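Local coordinates for protein 6-phosphogluconate dehydrogenase NAD-binding (Dyadobacter fermentans, PDB 4GBJ) that probably acts as an NAD(P)-dependent oxidoreductase of the 6-phosphogluconate and 3-hydroxyisobutyrate dehydrogenase type, at residues B[135-140]-B[158-163]. Numbering follows the deposited sequence.
Sequences GNICLS and KGVFDF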
ATOM      1  N   GLY B 135       8.394 -16.246  -5.006  1.00 45.91           N
ATOM      2  CA  GLY B 135       7.643 -15.471  -5.980  1.00 42.44           C
ATOM      3  C   GLY B 135       6.340 -16.120  -6.406  1.00 41.89           C
ATOM      4  O   GLY B 135       5.965 -17.190  -5.934  1.00 41.42           O
ATOM      5  N   ASN B 136       5.618 -15.447  -7.278  1.00 35.10           N
ATOM      6  CA  ASN B 136       4.323 -15.923  -7.737  1.00 33.10           C
ATOM      7  C   ASN B 136       4.174 -15.743  -9.229  1.00 32.10           C
ATOM      8  O   ASN B 136       4.754 -14.832  -9.807  1.00 30.94           O
ATOM      9  CB  ASN B 136       3.216 -15.168  -7.010  1.00 33.00           C
ATOM     10  CG  ASN B 136       3.189 -15.458  -5.523  1.00 43.17           C
ATOM     11  OD1 ASN B 136       2.746 -16.511  -5.103  1.00 36.60           O
ATOM     12  ND2 ASN B 136       3.743 -14.591  -4.703  1.00 35.26           N
ATOM     13  N   ILE B 137       3.324 -16.543  -9.839  1.00 29.42           N
ATOM     14  CA  ILE B 137       3.029 -16.388 -11.268  1.00 27.86           C
ATOM     15  C   ILE B 137       1.510 -16.392 -11.501  1.00 29.83           C
ATOM     16  O   ILE B 137       0.765 -17.075 -10.794  1.00 29.66           O
ATOM     17  CB  ILE B 137       3.767 -17.501 -12.067  1.00 31.28           C
ATOM     18  CG1 ILE B 137       4.046 -17.074 -13.516  1.00 31.40           C
ATOM     19  CG2 ILE B 137       3.045 -18.852 -12.000  1.00 33.87           C
ATOM     20  CD1 ILE B 137       4.958 -18.060 -14.245  1.00 36.88           C
ATOM     21  N   CYS B 138       1.070 -15.660 -12.534  1.00 25.25           N
ATOM     22  CA  CYS B 138      -0.318 -15.646 -13.005  1.00 26.77           C
ATOM     23  C   CYS B 138      -0.324 -16.278 -14.357  1.00 29.31           C
ATOM     24  O   CYS B 138       0.537 -15.958 -15.171  1.00 27.48           O
ATOM     25  CB  CYS B 138      -0.899 -14.231 -13.049  1.00 28.77           C
ATOM     26  SG  CYS B 138      -1.213 -13.541 -11.412  1.00 34.69           S
ATOM     27  N   LEU B 139      -1.297 -17.139 -14.624  1.00 26.41           N
ATOM     28  CA  LEU B 139      -1.393 -17.823 -15.911  1.00 25.88           C
ATOM     29  C   LEU B 139      -2.704 -17.550 -16.515  1.00 30.70           C
ATOM     30  O   LEU B 139      -3.700 -17.580 -15.813  1.00 32.78           O
ATOM     31  CB  LEU B 139      -1.244 -19.337 -15.779  1.00 26.70           C
ATOM     32  CG  LEU B 139      -0.046 -19.882 -15.053  1.00 30.25           C
ATOM     33  CD1 LEU B 139      -0.186 -21.375 -14.938  1.00 31.76           C
ATOM     34  CD2 LEU B 139       1.277 -19.476 -15.754  1.00 28.23           C
ATOM     35  N   SER B 140      -2.733 -17.350 -17.821  1.00 25.50           N
ATOM     36  CA  SER B 140      -3.985 -17.221 -18.560  1.00 24.19           C
ATOM     37  C   SER B 140      -3.748 -17.693 -20.008  1.00 29.50           C
ATOM     38  O   SER B 140      -2.629 -17.601 -20.550  1.00 24.47           O
ATOM     39  CB  SER B 140      -4.528 -15.804 -18.477  1.00 24.19           C
ATOM     40  OG  SER B 140      -3.835 -14.884 -19.303  1.00 32.53           O
ATOM     41  N   LYS B 158       6.222 -20.003  -5.615  1.00 45.53           N
ATOM     42  CA  LYS B 158       5.397 -20.519  -4.539  1.00 46.18           C
ATOM     43  C   LYS B 158       3.975 -20.616  -5.105  1.00 48.01           C
ATOM     44  O   LYS B 158       3.477 -21.706  -5.323  1.00 50.02           O
ATOM     45  CB  LYS B 158       5.493 -19.591  -3.306  1.00 47.80           C
ATOM     46  CG  LYS B 158       4.534 -19.903  -2.180  1.00 60.08           C
ATOM     47  CD  LYS B 158       4.768 -18.958  -0.987  1.00 56.63           C
ATOM     48  CE  LYS B 158       3.591 -18.908  -0.048  1.00 67.95           C
ATOM     49  NZ  LYS B 158       3.387 -20.205   0.657  1.00 90.65           N
ATOM     50  N   GLY B 159       3.386 -19.482  -5.452  1.00 40.74           N
ATOM     51  CA  GLY B 159       2.013 -19.451  -5.945  1.00 38.33           C
ATOM     52  C   GLY B 159       1.842 -19.403  -7.442  1.00 37.99           C
ATOM     53  O   GLY B 159       2.554 -18.685  -8.144  1.00 33.32           O
ATOM     54  N   VAL B 160       0.816 -20.127  -7.908  1.00 36.72           N
ATOM     55  CA  VAL B 160       0.375 -20.189  -9.284  1.00 35.31           C
ATOM     56  C   VAL B 160      -1.085 -19.787  -9.280  1.00 38.49           C
ATOM     57  O   VAL B 160      -1.893 -20.488  -8.689  1.00 40.37           O
ATOM     58  CB  VAL B 160       0.596 -21.582  -9.923  1.00 38.77           C
ATOM     59  CG1 VAL B 160       0.203 -21.561 -11.401  1.00 36.55           C
ATOM     60  CG2 VAL B 160       2.044 -22.020  -9.779  1.00 39.75           C
ATOM     61  N   PHE B 161      -1.423 -18.653  -9.909  1.00 31.51           N
ATOM     62  CA  PHE B 161      -2.802 -18.169  -9.954  1.00 30.46           C
ATOM     63  C   PHE B 161      -3.319 -18.296 -11.379  1.00 34.74           C
ATOM     64  O   PHE B 161      -2.631 -17.922 -12.322  1.00 38.92           O
ATOM     65  CB  PHE B 161      -2.897 -16.729  -9.438  1.00 29.75           C
ATOM     66  CG  PHE B 161      -2.448 -16.617  -8.005  1.00 30.15           C
ATOM     67  CD1 PHE B 161      -3.370 -16.653  -6.960  1.00 31.31           C
ATOM     68  CD2 PHE B 161      -1.097 -16.522  -7.689  1.00 30.24           C
ATOM     69  CE1 PHE B 161      -2.945 -16.616  -5.633  1.00 32.92           C
ATOM     70  CE2 PHE B 161      -0.676 -16.422  -6.358  1.00 32.69           C
ATOM     71  CZ  PHE B 161      -1.597 -16.474  -5.338  1.00 31.89           C
ATOM     72  N   ASP B 162      -4.499 -18.848 -11.545  1.00 30.00           N
ATOM     73  CA  ASP B 162      -5.099 -19.056 -12.845  1.00 29.13           C
ATOM     74  C   ASP B 162      -6.151 -17.997 -13.129  1.00 33.02           C
ATOM     75  O   ASP B 162      -7.078 -17.853 -12.358  1.00 36.34           O
ATOM     76  CB  ASP B 162      -5.706 -20.450 -12.904  1.00 31.65           C
ATOM     77  CG  ASP B 162      -6.017 -20.927 -14.316  1.00 47.38           C
ATOM     78  OD1 ASP B 162      -5.749 -22.120 -14.624  1.00 56.24           O
ATOM     79  OD2 ASP B 162      -6.584 -20.149 -15.089  1.00 46.32           O
ATOM     80  N   PHE B 163      -6.006 -17.257 -14.227  1.00 30.13           N
ATOM     81  CA  PHE B 163      -6.953 -16.190 -14.594  1.00 29.99           C
ATOM     82  C   PHE B 163      -7.781 -16.538 -15.882  1.00 34.55           C
ATOM     83  O   PHE B 163      -8.312 -15.629 -16.533  1.00 33.81           O
ATOM     84  CB  PHE B 163      -6.186 -14.845 -14.712  1.00 29.36           C
ATOM     85  CG  PHE B 163      -5.972 -14.256 -13.338  1.00 29.90           C
ATOM     86  CD1 PHE B 163      -6.936 -13.453 -12.753  1.00 30.97           C
ATOM     87  CD2 PHE B 163      -4.882 -14.627 -12.571  1.00 32.23           C
ATOM     88  CE1 PHE B 163      -6.825 -13.057 -11.423  1.00 33.17           C
ATOM     89  CE2 PHE B 163      -4.733 -14.153 -11.268  1.00 34.42           C
ATOM     90  CZ  PHE B 163      -5.735 -13.416 -10.685  1.00 32.18           C
TER
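Asn136 sets its amide oxygen beside Gly159 and against the edge of the Phe161 ring, the amide and ring planes 59° apart, at the start of a parallel strand pair, 136-139 beside 159-162, joined by helix 143-153 in a beta-alpha-beta unit at one edge of the NAD-binding domain's sheet. Chi1 of -66° places CG beside the backbone N, and the amide's turn (chi2 -76°) puts OD1 in the ring plane, 3.6 Å from Phe161 CE2, and within a weak, bent hydrogen bond of Gly159 N. With an alanine here, Gly159 N would probably lose one of its two weak bonds, the other going to Gly135 O, and a gap would open at the Phe161 edge. Backbone bonds alternate from Ile137 N to Gly159 O through to Phe163 N and Leu139 O. On the helix 143-153 side, Val160 CG1 sits 3.6 Å from Leu139 CD1 and 4.0 Å from Ile137 CG2. Asp162, on that face, forms a salt bridge with Lys146. The other face, with Cys138 and Phe161, meets Met208 of the second subunit; Cys138 also packs on Ile173, close to the predicted active-site Lys174. Cys138 SG approaches the Phe163 ring obliquely, 3.6 Å from CE2.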